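Diacylglycerol kinase (Bacillus anthracis, PDB 3S40) probably catalyses transfer of the gamma-phosphate of ATP to diacylglycerol, giving phosphatidic acid. Local coordinates at residues I68-D73 with A93-G98; T180-I185 with E265-K270. All coordinates share one frame; numbering follows the deposited sequence.

Overall arrangement
The two contacts belong to different halves of a two-domain kinase and stand on opposite sides of the centre of the chain, their centres 35 Å apart and their nearest atoms about 21 Å apart. Contact 1 joins two parallel strands of the catalytic domain where both end in glycine-rich loops, probably part of the nucleotide site as in related lipid kinases. Contact 2 joins two antiparallel strands in the C-terminal domain, where the chain leaves one sheet for the next, well away from those loops. They lie in series along the sequence, contact 1 closing before contact 2 opens, and neither touches the other.

Contact 1: residues I68-D73 with A93-G98; sequences IVFGGD and AIIPGG
Val69 N and Ala93 O are joined at 2.9 Å within the parallel pairing of a beta-alpha-beta unit, in which strand 66-71 leads through helix 73-83 to strand 91-96. Val69 O receives Ile95 N at 2.8 Å. Gly71 N then donates to Ile95 O at 3.2 Å. The N-H groups of Ile95 and Gly97 face strand 66-71, so Pro96 between them, on the sheet's outermost strand within the chain, probably gives up no pairing there.

The tight part is the face bearing Ile68, Phe70, Ala93 and Ile95, covered by helices 24-38 and 113-120. Branched isoleucines fill the space between sheet and helices: Ile68 CG2 lies 3.8 Å from Ile95 CD1, the two side chains meeting at a slant. Phe70 swings its ring opposite its own backbone N (chi1 175°), which brings CD1 to 3.7 Å from Ile95 CG2, while the carbonyl oxygens of Ile95 and Pro96 lie near the ring plane at its edge. On the other face Val69 packs on Ile94, and its CG1, set between backbone N and carbonyl carbon (chi1 51°), presses to 3.2 Å from Ala93 O.

Past the last strand residues the contact is partly exposed and its bonding weaker, although the backbones draw closer. Gly97 N makes a weak bond to Gly71 O, and the chains are then held mainly by backbone contact. Glycines suit this place because hydrogens are all that stand between the two loops. Gly71, Gly72 and Asp73 begin the GGDGT sequence of the diacylglycerol kinase family, probably part of the nucleotide site. Asp73 ties the loops together by accepting from the backbone N of Asn101 and Asp102. At the far end Gly72 CA and Gly98 CA come within 3.6 Å.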
loop_
_atom_site.group_PDB
_atom_site.type_symbol
_atom_site.label_atom_id
_atom_site.label_comp_id
_atom_site.label_asym_id
_atom_site.label_seq_id
_atom_site.Cartn_x
_atom_site.Cartn_y
_atom_site.Cartn_z
ATOM N N ILE A 68 15.478 2.414 1.964
ATOM C CA ILE A 68 14.950 2.727 0.642
ATOM C C ILE A 68 14.751 1.431 -0.103
ATOM O O ILE A 68 15.626 0.566 -0.084
ATOM C CB ILE A 68 15.924 3.607 -0.151
ATOM C CG1 ILE A 68 16.308 4.829 0.687
ATOM C CG2 ILE A 68 15.331 3.984 -1.525
ATOM C CD1 ILE A 68 17.372 5.699 0.040
ATOM N N VAL A 69 13.601 1.260 -0.739
ATOM C CA VAL A 69 13.397 0.052 -1.550
ATOM C C VAL A 69 13.223 0.397 -3.026
ATOM O O VAL A 69 12.346 1.170 -3.382
ATOM C CB VAL A 69 12.211 -0.782 -1.017
ATOM C CG1 VAL A 69 10.981 0.089 -0.856
ATOM C CG2 VAL A 69 11.948 -1.983 -1.916
ATOM N N PHE A 70 14.101 -0.139 -3.880
ATOM C CA PHE A 70 13.920 -0.041 -5.320
ATOM C C PHE A 70 13.274 -1.310 -5.829
ATOM O O PHE A 70 13.908 -2.358 -5.859
ATOM C CB PHE A 70 15.248 0.171 -6.045
ATOM C CG PHE A 70 15.117 0.160 -7.559
ATOM C CD1 PHE A 70 14.108 0.869 -8.188
ATOM C CD2 PHE A 70 16.024 -0.538 -8.348
ATOM C CE1 PHE A 70 13.982 0.872 -9.586
ATOM C CE2 PHE A 70 15.912 -0.535 -9.747
ATOM C CZ PHE A 70 14.891 0.163 -10.365
ATOM N N GLY A 71 12.009 -1.227 -6.221
ATOM C CA GLY A 71 11.319 -2.404 -6.723
ATOM C C GLY A 71 9.820 -2.232 -6.864
ATOM O O GLY A 71 9.263 -1.188 -6.515
ATOM N N GLY A 72 9.161 -3.272 -7.366
ATOM C CA GLY A 72 7.715 -3.246 -7.522
ATOM C C GLY A 72 6.912 -3.456 -6.246
ATOM O O GLY A 72 7.446 -3.450 -5.126
ATOM N N ASP A 73 5.608 -3.640 -6.424
ATOM C CA ASP A 73 4.680 -3.796 -5.308
ATOM C C ASP A 73 5.001 -5.013 -4.446
ATOM O O ASP A 73 4.856 -4.974 -3.233
ATOM C CB ASP A 73 3.235 -3.854 -5.824
ATOM C CG ASP A 73 2.865 -2.631 -6.669
ATOM O OD1 ASP A 73 3.317 -2.543 -7.839
ATOM O OD2 ASP A 73 2.126 -1.763 -6.160
ATOM N N ALA A 93 11.262 4.531 2.280
ATOM C CA ALA A 93 11.111 5.256 1.019
ATOM C C ALA A 93 11.037 4.251 -0.119
ATOM O O ALA A 93 11.555 3.141 -0.006
ATOM C CB ALA A 93 12.246 6.235 0.808
ATOM N N ILE A 94 10.367 4.631 -1.201
ATOM C CA ILE A 94 10.155 3.729 -2.332
ATOM C C ILE A 94 10.664 4.380 -3.592
ATOM O O ILE A 94 10.367 5.534 -3.851
ATOM C CB ILE A 94 8.636 3.441 -2.544
ATOM C CG1 ILE A 94 8.028 2.800 -1.292
ATOM C CG2 ILE A 94 8.412 2.565 -3.783
ATOM C CD1 ILE A 94 6.512 2.698 -1.361
ATOM N N ILE A 95 11.449 3.647 -4.367
ATOM C CA ILE A 95 11.716 4.045 -5.728
ATOM C C ILE A 95 10.993 3.026 -6.553
ATOM O O ILE A 95 11.268 1.841 -6.454
ATOM C CB ILE A 95 13.196 4.045 -6.068
ATOM C CG1 ILE A 95 13.939 4.992 -5.129
ATOM C CG2 ILE A 95 13.385 4.482 -7.528
ATOM C CD1 ILE A 95 15.451 4.833 -5.187
ATOM N N PRO A 96 10.036 3.489 -7.362
ATOM C CA PRO A 96 9.094 2.621 -8.077
ATOM C C PRO A 96 9.810 1.794 -9.145
ATOM O O PRO A 96 10.388 2.361 -10.044
ATOM C CB PRO A 96 8.108 3.613 -8.706
ATOM C CG PRO A 96 8.890 4.878 -8.850
ATOM C CD PRO A 96 9.869 4.908 -7.691
ATOM N N GLY A 97 9.773 0.472 -9.034
ATOM C CA GLY A 97 10.480 -0.375 -9.975
ATOM C C GLY A 97 9.602 -1.453 -10.571
ATOM O O GLY A 97 10.102 -2.406 -11.167
ATOM N N GLY A 98 8.290 -1.300 -10.411
ATOM C CA GLY A 98 7.333 -2.247 -10.956
ATOM C C GLY A 98 6.500 -1.554 -12.015
ATOM O O GLY A 98 6.907 -0.521 -12.546
#

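Contact 2: residues T180-I185 with E265-K270; sequences TFPVKI and ETEEEK
Glu265 O is held from strand 181-187 by two groups: Lys184 N donates to it at 2.7 Å with an N-H...O angle of 159°, and Val183 CA adds a CA-H...O contact at 3.4 Å. Glu265 N answers with a bond to Lys184 O at 2.8 Å, making Lys184 and Glu265 a hydrogen-bonded antiparallel pair in a sheet of the beta-sandwich-like C-terminal domain.

Their side chains run alongside each other in the same direction on the partly exposed face, which suits long charged side chains with aliphatic stems. Methylene CE of Lys184 lies 3.5 Å from Glu265 OE2, but the ammonium is not in contact with that carboxylate: the Lys184 chain bends at its last two torsions, and NZ makes its salt bridge with Glu193 of strand 190-196. Next along, the rigid ring of Pro182 crosses the Glu267 side chain at about a right angle, with CG 3.4 Å from Glu267 CB. The opposite face is apolar: Val183 packs on Ile264, and Ile185 reaches Ile226 and Val228 of another sheet.

After Thr266 the chain turns away toward strand 271-274, which belongs to that other sheet. Thr266 OG1 donates to Glu268 O at 2.8 Å from well above the carbonyl plane, and also bonds to Thr282 OG1, which in turn receives Lys270 N; the turn and Lys270 are thus fixed by one pair of threonines. Phe181, its ring set between backbone N and carbonyl carbon (chi1 61°), offers a face to Lys270, whose bent chain lays CE 3.6 Å from the ring centroid as a CH-pi contact. Lys270 NZ sits off-centre, a cation-pi partner 4.1 Å from the centroid of the Phe181 ring and 34° from its normal.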
loop_
_atom_site.group_PDB
_atom_site.type_symbol
_atom_site.label_atom_id
_atom_site.label_comp_id
_atom_site.label_asym_id
_atom_site.label_seq_id
_atom_site.Cartn_x
_atom_site.Cartn_y
_atom_site.Cartn_z
ATOM N N THR A 180 -22.941 -13.393 -6.525
ATOM C CA THR A 180 -23.191 -12.606 -5.321
ATOM C C THR A 180 -23.106 -13.480 -4.078
ATOM O O THR A 180 -23.354 -14.682 -4.139
ATOM C CB THR A 180 -24.567 -11.911 -5.358
ATOM O OG1 THR A 180 -25.571 -12.804 -4.866
ATOM C CG2 THR A 180 -24.919 -11.489 -6.776
ATOM N N PHE A 181 -22.741 -12.870 -2.954
ATOM C CA PHE A 181 -22.628 -13.585 -1.685
ATOM C C PHE A 181 -23.037 -12.676 -0.534
ATOM O O PHE A 181 -22.803 -11.467 -0.583
ATOM C CB PHE A 181 -21.200 -14.084 -1.472
ATOM C CG PHE A 181 -20.184 -12.984 -1.428
ATOM C CD1 PHE A 181 -19.958 -12.279 -0.254
ATOM C CD2 PHE A 181 -19.464 -12.642 -2.562
ATOM C CE1 PHE A 181 -19.023 -11.252 -0.212
ATOM C CE2 PHE A 181 -18.526 -11.617 -2.529
ATOM C CZ PHE A 181 -18.307 -10.919 -1.352
ATOM N N PRO A 182 -23.651 -13.256 0.507
ATOM C CA PRO A 182 -24.101 -12.492 1.670
ATOM C C PRO A 182 -22.946 -12.130 2.601
ATOM O O PRO A 182 -21.996 -12.898 2.773
ATOM C CB PRO A 182 -25.052 -13.462 2.372
ATOM C CG PRO A 182 -24.513 -14.803 2.035
ATOM C CD PRO A 182 -23.958 -14.692 0.638
ATOM N N VAL A 183 -23.050 -10.953 3.206
ATOM C CA VAL A 183 -22.007 -10.438 4.064
ATOM C C VAL A 183 -22.654 -9.697 5.218
ATOM O O VAL A 183 -23.747 -9.131 5.092
ATOM C CB VAL A 183 -21.053 -9.477 3.296
ATOM C CG1 VAL A 183 -21.720 -8.110 3.071
ATOM C CG2 VAL A 183 -19.739 -9.304 4.043
ATOM N N LYS A 184 -21.970 -9.729 6.351
ATOM C CA LYS A 184 -22.393 -9.012 7.536
ATOM C C LYS A 184 -21.177 -8.219 7.991
ATOM O O LYS A 184 -20.096 -8.791 8.180
ATOM C CB LYS A 184 -22.807 -10.010 8.614
ATOM C CG LYS A 184 -23.755 -9.466 9.660
ATOM C CD LYS A 184 -24.347 -10.596 10.498
ATOM C CE LYS A 184 -24.621 -11.853 9.661
ATOM N NZ LYS A 184 -25.479 -11.606 8.467
ATOM N N ILE A 185 -21.333 -6.907 8.143
ATOM C CA ILE A 185 -20.200 -6.068 8.535
ATOM C C ILE A 185 -20.531 -5.272 9.777
ATOM O O ILE A 185 -21.517 -4.540 9.799
ATOM C CB ILE A 185 -19.775 -5.084 7.406
ATOM C CG1 ILE A 185 -19.448 -5.842 6.111
ATOM C CG2 ILE A 185 -18.582 -4.243 7.844
ATOM C CD1 ILE A 185 -19.146 -4.950 4.909
ATOM N N GLU A 265 -18.077 -10.725 8.269
ATOM C CA GLU A 265 -18.499 -12.108 8.368
ATOM C C GLU A 265 -19.282 -12.486 7.119
ATOM O O GLU A 265 -20.065 -11.686 6.600
ATOM C CB GLU A 265 -19.348 -12.297 9.626
ATOM C CG GLU A 265 -20.121 -13.601 9.686
ATOM C CD GLU A 265 -21.154 -13.616 10.804
ATOM O OE1 GLU A 265 -20.867 -13.049 11.882
ATOM O OE2 GLU A 265 -22.254 -14.183 10.602
ATOM N N THR A 266 -19.060 -13.703 6.636
ATOM C CA THR A 266 -19.761 -14.220 5.470
ATOM C C THR A 266 -20.538 -15.489 5.807
ATOM O O THR A 266 -20.362 -16.073 6.878
ATOM C CB THR A 266 -18.778 -14.577 4.357
ATOM O OG1 THR A 266 -17.773 -15.445 4.893
ATOM C CG2 THR A 266 -18.119 -13.325 3.803
ATOM N N GLU A 267 -21.384 -15.912 4.871
ATOM C CA GLU A 267 -22.150 -17.148 4.995
ATOM C C GLU A 267 -21.219 -18.355 5.038
ATOM O O GLU A 267 -21.261 -19.157 5.970
ATOM C CB GLU A 267 -23.102 -17.289 3.809
ATOM C CG GLU A 267 -24.313 -18.164 4.079
ATOM C CD GLU A 267 -25.312 -17.501 5.016
ATOM O OE1 GLU A 267 -25.180 -16.284 5.270
ATOM O OE2 GLU A 267 -26.230 -18.199 5.497
ATOM N N GLU A 268 -20.392 -18.481 4.008
ATOM C CA GLU A 268 -19.359 -19.502 3.964
ATOM C C GLU A 268 -18.004 -18.828 3.919
ATOM O O GLU A 268 -17.855 -17.775 3.305
ATOM C CB GLU A 268 -19.509 -20.362 2.714
ATOM C CG GLU A 268 -20.718 -21.266 2.699
ATOM C CD GLU A 268 -20.733 -22.153 1.472
ATOM O OE1 GLU A 268 -20.919 -23.380 1.620
ATOM O OE2 GLU A 268 -20.549 -21.618 0.358
ATOM N N GLU A 269 -17.015 -19.433 4.562
ATOM C CA GLU A 269 -15.651 -18.944 4.455
ATOM C C GLU A 269 -15.331 -18.542 3.015
ATOM O O GLU A 269 -15.620 -19.285 2.075
ATOM C CB GLU A 269 -14.672 -20.018 4.921
ATOM C CG GLU A 269 -13.231 -19.721 4.600
ATOM C CD GLU A 269 -12.277 -20.572 5.419
ATOM O OE1 GLU A 269 -12.672 -21.033 6.517
ATOM O OE2 GLU A 269 -11.133 -20.783 4.963
ATOM N N LYS A 270 -14.762 -17.349 2.851
ATOM C CA LYS A 270 -14.239 -16.900 1.558
ATOM C C LYS A 270 -12.760 -16.526 1.697
ATOM O O LYS A 270 -12.277 -16.242 2.796
ATOM C CB LYS A 270 -15.040 -15.710 1.016
ATOM C CG LYS A 270 -16.532 -15.988 0.827
ATOM C CD LYS A 270 -17.260 -14.808 0.190
ATOM C CE LYS A 270 -16.913 -14.662 -1.287
ATOM N NZ LYS A 270 -17.607 -15.674 -2.138
#